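Local coordinates for putative transcriptional regulator protein (Vibrio parahaemolyticus, PDB 3ER6) that is of unknown function but is probably a sequence-specific DNA-binding transcription regulator, of which this chain is the DJ-1/PfpI-like domain, at residues G108-A113 with N162-S167; V12-T17 with V48-R53; I83-E88 with S136-L141. The protein carries 1 engineered substitution. All coordinates share one frame; numbering follows the deposited sequence.

Interaction 1. Residues G108-A113 with N162-S167; sequences GSKIVA and NVYLSS
The Y164 ring meets strand 110-113 with an edge: the backbone O of I111 lies at that edge, in the ring plane. K110 CB and V112 CG2 approach the ring obliquely. K110 runs past it, and the second flat group, the N162 amide, meets the same lysine through its oxygen. The motif is a parallel pair of strands, 110-113 beside 163-166, inside the central sheet of the DJ-1/PfpI domain. Four backbone bonds join them. I111 N gives to N162 O, Y164 N to I111 O at 2.7 Å and 176°, A113 N to Y164 O, and S166 N to A113 O.

V112 and Y164 share one sheet face, under helix 173-184. I111, A113, V163 and L165 point to the other, where helices 117-124 and 95-106 pack. There A113 CB rests 4.0 Å from L165 CD2.

K110 stays extended to its last bond, then bends at chi4 (-52°). The bend carries NZ to two oxygens across the contact. NZ also makes a salt bridge with E182 on helix 173-184, and Y164 OH bonds to the same carboxylate. The shared anion probably favours the charged lysine and fixes the phenol. K110 NZ lies 3.0 Å from Y164 OH and 3.2 Å from N162 OD1, the latter approached nearly in line with the amide C=O.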
loop_
_atom_site.group_PDB
_atom_site.type_symbol
_atom_site.label_atom_id
_atom_site.label_comp_id
_atom_site.label_asym_id
_atom_site.label_seq_id
_atom_site.Cartn_x
_atom_site.Cartn_y
_atom_site.Cartn_z
ATOM N N GLY A 108 -17.242 -5.682 20.569
ATOM C CA GLY A 108 -17.955 -5.626 19.296
ATOM C C GLY A 108 -17.306 -4.851 18.150
ATOM O O GLY A 108 -17.913 -4.696 17.082
ATOM N N SER A 109 -16.079 -4.370 18.350
ATOM C CA SER A 109 -15.319 -3.740 17.243
ATOM C C SER A 109 -15.185 -4.728 16.095
ATOM O O SER A 109 -14.998 -5.923 16.336
ATOM C CB SER A 109 -13.886 -3.354 17.740
ATOM O OG SER A 109 -13.988 -2.246 18.638
ATOM N N LYS A 110 -15.272 -4.284 14.839
ATOM C CA LYS A 110 -14.797 -5.163 13.766
ATOM C C LYS A 110 -13.273 -5.241 13.830
ATOM O O LYS A 110 -12.626 -4.203 14.044
ATOM C CB LYS A 110 -15.243 -4.699 12.375
ATOM C CG LYS A 110 -16.753 -4.741 12.174
ATOM C CD LYS A 110 -17.095 -4.147 10.785
ATOM C CE LYS A 110 -18.587 -4.105 10.571
ATOM N NZ LYS A 110 -19.134 -5.446 10.848
ATOM N N ILE A 111 -12.698 -6.453 13.701
ATOM C CA ILE A 111 -11.246 -6.653 13.766
ATOM C C ILE A 111 -10.778 -7.125 12.391
ATOM O O ILE A 111 -11.140 -8.221 11.896
ATOM C CB ILE A 111 -10.811 -7.693 14.837
ATOM C CG1 ILE A 111 -11.514 -7.495 16.198
ATOM C CG2 ILE A 111 -9.264 -7.780 14.996
ATOM C CD1 ILE A 111 -11.204 -6.090 16.902
ATOM N N VAL A 112 -9.938 -6.322 11.751
ATOM C CA VAL A 112 -9.511 -6.631 10.381
ATOM C C VAL A 112 -8.014 -6.879 10.463
ATOM O O VAL A 112 -7.261 -5.983 10.872
ATOM C CB VAL A 112 -9.750 -5.419 9.409
ATOM C CG1 VAL A 112 -9.282 -5.816 7.991
ATOM C CG2 VAL A 112 -11.248 -4.941 9.400
ATOM N N ALA A 113 -7.571 -8.081 10.117
ATOM C CA ALA A 113 -6.178 -8.455 10.273
ATOM C C ALA A 113 -5.658 -8.753 8.881
ATOM O O ALA A 113 -6.287 -9.536 8.149
ATOM C CB ALA A 113 -6.026 -9.722 11.172
ATOM N N ASN A 162 -17.157 -11.086 13.678
ATOM C CA ASN A 162 -16.662 -9.741 13.384
ATOM C C ASN A 162 -15.191 -9.653 13.119
ATOM O O ASN A 162 -14.618 -8.555 13.219
ATOM C CB ASN A 162 -17.005 -8.783 14.518
ATOM C CG ASN A 162 -18.273 -8.093 14.251
ATOM O OD1 ASN A 162 -18.466 -7.495 13.168
ATOM N ND2 ASN A 162 -19.186 -8.185 15.197
ATOM N N VAL A 163 -14.585 -10.789 12.807
ATOM C CA VAL A 163 -13.147 -10.831 12.544
ATOM C C VAL A 163 -12.975 -11.057 11.036
ATOM O O VAL A 163 -13.511 -12.017 10.464
ATOM C CB VAL A 163 -12.428 -11.961 13.368
ATOM C CG1 VAL A 163 -10.909 -11.972 13.074
ATOM C CG2 VAL A 163 -12.724 -11.806 14.848
ATOM N N TYR A 164 -12.218 -10.187 10.391
ATOM C CA TYR A 164 -11.978 -10.230 8.943
ATOM C C TYR A 164 -10.505 -10.471 8.701
ATOM O O TYR A 164 -9.663 -9.693 9.166
ATOM C CB TYR A 164 -12.341 -8.859 8.300
ATOM C CG TYR A 164 -13.769 -8.457 8.484
ATOM C CD1 TYR A 164 -14.657 -8.466 7.388
ATOM C CD2 TYR A 164 -14.235 -8.040 9.727
ATOM C CE1 TYR A 164 -15.982 -8.068 7.523
ATOM C CE2 TYR A 164 -15.594 -7.666 9.906
ATOM C CZ TYR A 164 -16.447 -7.705 8.797
ATOM O OH TYR A 164 -17.752 -7.350 8.958
ATOM N N LEU A 165 -10.182 -11.525 7.975
ATOM C CA LEU A 165 -8.838 -11.873 7.681
ATOM C C LEU A 165 -8.540 -11.713 6.177
ATOM O O LEU A 165 -9.295 -12.205 5.306
ATOM C CB LEU A 165 -8.536 -13.360 8.036
ATOM C CG LEU A 165 -8.872 -13.895 9.448
ATOM C CD1 LEU A 165 -8.418 -15.377 9.537
ATOM C CD2 LEU A 165 -8.202 -13.049 10.559
ATOM N N SER A 166 -7.417 -11.061 5.868
ATOM C CA SER A 166 -7.024 -10.899 4.471
ATOM C C SER A 166 -5.471 -11.166 4.358
ATOM O O SER A 166 -4.667 -10.366 4.830
ATOM C CB SER A 166 -7.405 -9.504 3.943
ATOM O OG SER A 166 -6.861 -9.347 2.618
ATOM N N SER A 167 -5.086 -12.309 3.774
ATOM C CA SER A 167 -3.666 -12.724 3.628
ATOM C C SER A 167 -2.774 -11.658 2.975
ATOM O O SER A 167 -1.692 -11.370 3.444
ATOM C CB SER A 167 -3.556 -13.993 2.771
ATOM O OG SER A 167 -4.112 -15.069 3.476
#

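Interaction 2. Residues V12-T17 with V48-R53; sequences VALAPT and VTPNNR
V48, P50 and L14 lose the most surface here. V48 is the last residue of strand 43-48, and it pairs in parallel with L14 of strand 9-14. Two backbone bonds hold them. V48 N gives to A13 O at 2.9 Å, from 34° out of the carbonyl plane. A15 N gives to V48 O at 3.0 Å and lies nearly in line with the V48 C=O.

With CG1 anti to the carbonyl carbon (chi1 -64°), V48 has CG2 between its backbone N and carbonyl carbon. The CG2 methyl meets two side chains of the neighbouring strand. It is 3.7 Å from V12 CG1 and 3.9 Å from L14 CD1. L14 sends CG anti to its N (chi1 175°), and CD1 then reaches along the partner chain from V48 to the nitrogen of P50.

P50 lies past the paired strands. Its CG and CD lie against the chain at A15 and P16: CD is 3.4 Å from A15 O, and CG is 3.6 Å from P16 CA. L97 of helix 95-106 also touches P50.

P50 is the second residue of a type I turn, T49 to N52, which folds the chain back. T49 OG1 gives to R53 O at 2.7 Å, on a lone pair in the carbonyl plane, and N51 OD1 accepts from R53 N in an Asx turn. W69 NE1 bonds to P50 O.

Strand 9-14, helix 22-37 and strand 43-48 make a beta-alpha-beta crossover, and this contact joins the C-terminal ends of its two parallel strands, as expected in the alpha/beta fold of the DJ-1/PfpI family.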
loop_
_atom_site.group_PDB
_atom_site.type_symbol
_atom_site.label_atom_id
_atom_site.label_comp_id
_atom_site.label_asym_id
_atom_site.label_seq_id
_atom_site.Cartn_x
_atom_site.Cartn_y
_atom_site.Cartn_z
ATOM N N VAL A 12 -9.325 2.650 13.759
ATOM C CA VAL A 12 -7.964 2.738 14.343
ATOM C C VAL A 12 -7.120 1.667 13.608
ATOM O O VAL A 12 -7.568 0.505 13.418
ATOM C CB VAL A 12 -7.974 2.509 15.888
ATOM C CG1 VAL A 12 -6.535 2.540 16.442
ATOM C CG2 VAL A 12 -8.889 3.600 16.592
ATOM N N ALA A 13 -5.959 2.074 13.108
ATOM C CA ALA A 13 -5.091 1.152 12.367
ATOM C C ALA A 13 -3.757 1.006 13.092
ATOM O O ALA A 13 -2.933 1.927 13.127
ATOM C CB ALA A 13 -4.863 1.697 10.928
ATOM N N LEU A 14 -3.546 -0.151 13.700
ATOM C CA LEU A 14 -2.310 -0.461 14.362
ATOM C C LEU A 14 -1.294 -0.987 13.352
ATOM O O LEU A 14 -1.533 -2.027 12.695
ATOM C CB LEU A 14 -2.570 -1.539 15.417
ATOM C CG LEU A 14 -1.351 -2.093 16.142
ATOM C CD1 LEU A 14 -0.708 -0.976 17.069
ATOM C CD2 LEU A 14 -1.800 -3.307 16.913
ATOM N N ALA A 15 -0.154 -0.278 13.260
ATOM C CA ALA A 15 0.946 -0.632 12.335
ATOM C C ALA A 15 2.096 -1.108 13.192
ATOM O O ALA A 15 2.808 -0.312 13.813
ATOM C CB ALA A 15 1.341 0.643 11.463
ATOM N N PRO A 16 2.235 -2.425 13.333
ATOM C CA PRO A 16 3.250 -2.914 14.227
ATOM C C PRO A 16 4.723 -2.683 13.820
ATOM O O PRO A 16 5.566 -2.669 14.687
ATOM C CB PRO A 16 2.953 -4.409 14.306
ATOM C CG PRO A 16 1.405 -4.467 14.178
ATOM C CD PRO A 16 1.199 -3.431 13.011
ATOM N N THR A 17 5.026 -2.520 12.537
ATOM C CA THR A 17 6.423 -2.375 12.096
ATOM C C THR A 17 6.570 -1.531 10.840
ATOM O O THR A 17 5.811 -1.711 9.867
ATOM C CB THR A 17 7.120 -3.776 11.879
ATOM O OG1 THR A 17 8.442 -3.584 11.327
ATOM C CG2 THR A 17 6.373 -4.622 10.941
ATOM N N VAL A 48 -1.856 4.174 14.679
ATOM C CA VAL A 48 -1.165 4.029 15.975
ATOM C C VAL A 48 -0.071 2.972 15.901
ATOM O O VAL A 48 -0.128 2.066 15.056
ATOM C CB VAL A 48 -2.132 3.663 17.154
ATOM C CG1 VAL A 48 -3.112 4.827 17.375
ATOM C CG2 VAL A 48 -2.848 2.317 16.880
ATOM N N THR A 49 0.952 3.123 16.734
ATOM C CA THR A 49 2.062 2.196 16.732
ATOM C C THR A 49 2.160 1.568 18.115
ATOM O O THR A 49 1.701 2.136 19.117
ATOM C CB THR A 49 3.388 2.875 16.342
ATOM O OG1 THR A 49 3.795 3.745 17.421
ATOM C CG2 THR A 49 3.264 3.663 14.932
ATOM N N PRO A 50 2.734 0.362 18.186
ATOM C CA PRO A 50 2.672 -0.405 19.424
ATOM C C PRO A 50 3.233 0.289 20.666
ATOM O O PRO A 50 2.700 0.061 21.777
ATOM C CB PRO A 50 3.457 -1.696 19.116
ATOM C CG PRO A 50 3.503 -1.800 17.607
ATOM C CD PRO A 50 3.499 -0.320 17.110
ATOM N N ASN A 51 4.275 1.100 20.492
ATOM C CA ASN A 51 4.889 1.844 21.595
ATOM C C ASN A 51 4.610 3.339 21.418
ATOM O O ASN A 51 5.211 4.181 22.088
ATOM C CB ASN A 51 6.415 1.573 21.584
ATOM C CG ASN A 51 7.051 1.844 20.175
ATOM O OD1 ASN A 51 6.362 2.250 19.194
ATOM N ND2 ASN A 51 8.365 1.624 20.076
ATOM N N ASN A 52 3.690 3.678 20.523
ATOM C CA ASN A 52 3.376 5.091 20.198
ATOM C C ASN A 52 4.620 5.885 19.760
ATOM O O ASN A 52 4.645 7.152 19.861
ATOM C CB ASN A 52 2.652 5.788 21.385
ATOM C CG ASN A 52 1.413 5.017 21.846
ATOM O OD1 ASN A 52 0.524 4.762 21.043
ATOM N ND2 ASN A 52 1.341 4.663 23.147
ATOM N N ARG A 53 5.645 5.178 19.280
ATOM C CA ARG A 53 6.841 5.866 18.700
ATOM C C ARG A 53 6.702 5.916 17.176
ATOM O O ARG A 53 5.914 5.178 16.632
ATOM C CB ARG A 53 8.140 5.104 19.065
ATOM C CG ARG A 53 8.366 4.886 20.588
ATOM C CD ARG A 53 8.707 6.150 21.319
ATOM N NE ARG A 53 9.994 6.643 20.832
ATOM C CZ ARG A 53 10.360 7.925 20.816
ATOM N NH1 ARG A 53 9.549 8.875 21.310
ATOM N NH2 ARG A 53 11.547 8.252 20.299
#

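Interaction 3. Residues I83-E88 with S136-L141; sequences IGDPLE and SYFAHL
P86 and F138 come at each other from opposite directions, and P86 CD sits over the centre of the F138 ring. This is a CH-pi contact, 3.8 Å from CD to the ring centroid and 11° off the normal. The other face of the ring has Y137 CD2 above it, offset toward the rim. F138 is therefore sandwiched between a proline methylene and its own helix neighbour.

D85 and G84 approach the ring obliquely. D85 OD1 is 3.7 Å from F138 CE1, with the carboxylate and ring planes turned 30° apart. The G84 carbonyl O lies near F138 CE2.

One turn further along helix 136-145, L141 carries the rest. Its CG is anti to the backbone N (chi1 -180°), which sends the two methyls toward the first residues of helix 86-89. CD2 touches the P86 ring and lies 3.9 Å from D85 OD1. CD1 meets L87 CD1 at 3.6 Å.

The second shell sets these groups. D85 is the N-cap of helix 86-89, and its OD1 accepts from L87 N at 2.9 Å, met from above the carboxylate plane. T116 OG1 bonds to both I83 N and G84 O. F119 of helix 117-124 touches P86, F138 and L141, so a third helix closes the cluster. Y137, which lies over the rim of the F138 ring, also packs on Q194 of the second subunit.

No hydrogen bond crosses between the two segments. Helix 136-145 meets D85, P86 and L87 through apolar and CH-pi contacts, while D85 spends OD1 on its own helix. The L87 N-H probably eases the charge on OD1, which would suit an oxygen lying against a phenylalanine and a leucine.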
loop_
_atom_site.group_PDB
_atom_site.type_symbol
_atom_site.label_atom_id
_atom_site.label_comp_id
_atom_site.label_asym_id
_atom_site.label_seq_id
_atom_site.Cartn_x
_atom_site.Cartn_y
_atom_site.Cartn_z
ATOM N N ILE A 83 3.136 -7.852 10.994
ATOM C CA ILE A 83 4.147 -7.879 12.031
ATOM C C ILE A 83 5.485 -8.303 11.476
ATOM O O ILE A 83 6.423 -8.563 12.238
ATOM C CB ILE A 83 3.712 -8.740 13.300
ATOM C CG1 ILE A 83 3.426 -10.226 12.942
ATOM C CG2 ILE A 83 2.492 -8.116 14.000
ATOM C CD1 ILE A 83 3.307 -11.160 14.259
ATOM N N GLY A 84 5.575 -8.377 10.150
ATOM C CA GLY A 84 6.778 -8.935 9.487
ATOM C C GLY A 84 6.925 -10.428 9.813
ATOM O O GLY A 84 5.952 -11.152 9.816
ATOM N N ASP A 85 8.125 -10.863 10.136
ATOM C CA ASP A 85 8.347 -12.253 10.444
ATOM C C ASP A 85 7.912 -12.531 11.861
ATOM O O ASP A 85 8.532 -12.052 12.829
ATOM C CB ASP A 85 9.824 -12.600 10.280
ATOM C CG ASP A 85 10.130 -14.075 10.587
ATOM O OD1 ASP A 85 9.268 -14.892 11.011
ATOM O OD2 ASP A 85 11.308 -14.410 10.403
ATOM N N PRO A 86 6.853 -13.335 11.994
ATOM C CA PRO A 86 6.266 -13.572 13.331
ATOM C C PRO A 86 7.273 -14.201 14.285
ATOM O O PRO A 86 7.179 -14.025 15.506
ATOM C CB PRO A 86 5.076 -14.487 13.056
ATOM C CG PRO A 86 4.720 -14.205 11.567
ATOM C CD PRO A 86 6.077 -13.938 10.899
ATOM N N LEU A 87 8.229 -14.933 13.730
ATOM C CA LEU A 87 9.162 -15.682 14.578
ATOM C C LEU A 87 10.000 -14.638 15.293
ATOM O O LEU A 87 10.412 -14.818 16.433
ATOM C CB LEU A 87 10.034 -16.563 13.684
ATOM C CG LEU A 87 10.436 -17.909 14.280
ATOM C CD1 LEU A 87 9.217 -18.602 14.909
ATOM C CD2 LEU A 87 11.102 -18.759 13.221
ATOM N N GLU A 88 10.239 -13.531 14.614
ATOM C CA GLU A 88 10.954 -12.379 15.158
ATOM C C GLU A 88 10.084 -11.611 16.178
ATOM O O GLU A 88 10.510 -11.312 17.311
ATOM C CB GLU A 88 11.221 -11.448 13.993
ATOM C CG GLU A 88 12.444 -10.595 14.112
ATOM C CD GLU A 88 12.486 -9.804 15.411
ATOM O OE1 GLU A 88 11.417 -9.569 16.009
ATOM O OE2 GLU A 88 13.611 -9.391 15.821
ATOM N N SER A 136 1.373 -18.162 1.062
ATOM C CA SER A 136 2.336 -19.252 1.017
ATOM C C SER A 136 3.645 -18.953 1.726
ATOM O O SER A 136 4.300 -19.858 2.240
ATOM C CB SER A 136 2.635 -19.647 -0.440
ATOM O OG SER A 136 1.464 -20.165 -1.053
ATOM N N TYR A 137 4.050 -17.684 1.736
ATOM C CA TYR A 137 5.344 -17.382 2.341
ATOM C C TYR A 137 5.342 -17.732 3.856
ATOM O O TYR A 137 6.322 -18.296 4.377
ATOM C CB TYR A 137 5.762 -15.922 2.115
ATOM C CG TYR A 137 7.193 -15.727 2.542
ATOM C CD1 TYR A 137 8.214 -16.348 1.854
ATOM C CD2 TYR A 137 7.516 -14.995 3.673
ATOM C CE1 TYR A 137 9.525 -16.202 2.237
ATOM C CE2 TYR A 137 8.816 -14.864 4.080
ATOM C CZ TYR A 137 9.815 -15.470 3.354
ATOM O OH TYR A 137 11.107 -15.348 3.758
ATOM N N PHE A 138 4.255 -17.426 4.561
ATOM C CA PHE A 138 4.212 -17.736 5.989
ATOM C C PHE A 138 3.260 -18.885 6.421
ATOM O O PHE A 138 3.043 -19.089 7.621
ATOM C CB PHE A 138 4.006 -16.459 6.839
ATOM C CG PHE A 138 5.294 -15.665 7.049
ATOM C CD1 PHE A 138 6.420 -16.286 7.590
ATOM C CD2 PHE A 138 5.386 -14.325 6.716
ATOM C CE1 PHE A 138 7.595 -15.608 7.786
ATOM C CE2 PHE A 138 6.566 -13.646 6.895
ATOM C CZ PHE A 138 7.676 -14.286 7.422
ATOM N N ALA A 139 2.711 -19.642 5.464
ATOM C CA ALA A 139 1.734 -20.673 5.824
ATOM C C ALA A 139 2.324 -21.807 6.670
ATOM O O ALA A 139 1.668 -22.325 7.608
ATOM C CB ALA A 139 1.033 -21.270 4.587
ATOM N N HIS A 140 3.558 -22.210 6.345
ATOM C CA HIS A 140 4.209 -23.243 7.156
ATOM C C HIS A 140 4.333 -22.823 8.631
ATOM O O HIS A 140 3.962 -23.552 9.539
ATOM C CB HIS A 140 5.596 -23.588 6.610
ATOM C CG HIS A 140 6.283 -24.640 7.420
ATOM N ND1 HIS A 140 5.939 -25.978 7.347
ATOM C CD2 HIS A 140 7.235 -24.549 8.379
ATOM C CE1 HIS A 140 6.677 -26.667 8.201
ATOM N NE2 HIS A 140 7.467 -25.823 8.841
ATOM N N LEU A 141 4.865 -21.628 8.858
ATOM C CA LEU A 141 5.038 -21.129 10.218
ATOM C C LEU A 141 3.705 -21.062 10.949
ATOM O O LEU A 141 3.605 -21.503 12.102
ATOM C CB LEU A 141 5.752 -19.774 10.220
ATOM C CG LEU A 141 6.004 -19.131 11.595
ATOM C CD1 LEU A 141 6.924 -20.002 12.466
ATOM C CD2 LEU A 141 6.643 -17.748 11.423
#

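How the interactions relate
Interactions 1 and 2 belong to the same central sheet, with centres about 17 Å apart. Strand 77-80 lies between them and bonds to both strand 9-14 and strand 110-114. Interaction 3 is at the surface, its centre about 19 Å from each of the others. It touches interaction 2, where P16 CB packs on I83 CG2 at 3.7 Å. Along the chain interaction 2 closes first. Interactions 3 and 1 then alternate, in the order 83-88, 108-113, 136-141, 162-167. T116 follows strand 110-114 in the turn where many DJ-1/PfpI relatives carry a nucleophile elbow. Interactions 1 and 2 thus hold neighbouring strands of the central sheet, and interaction 3 fastens helix 136-145 to the loop after strand 77-80.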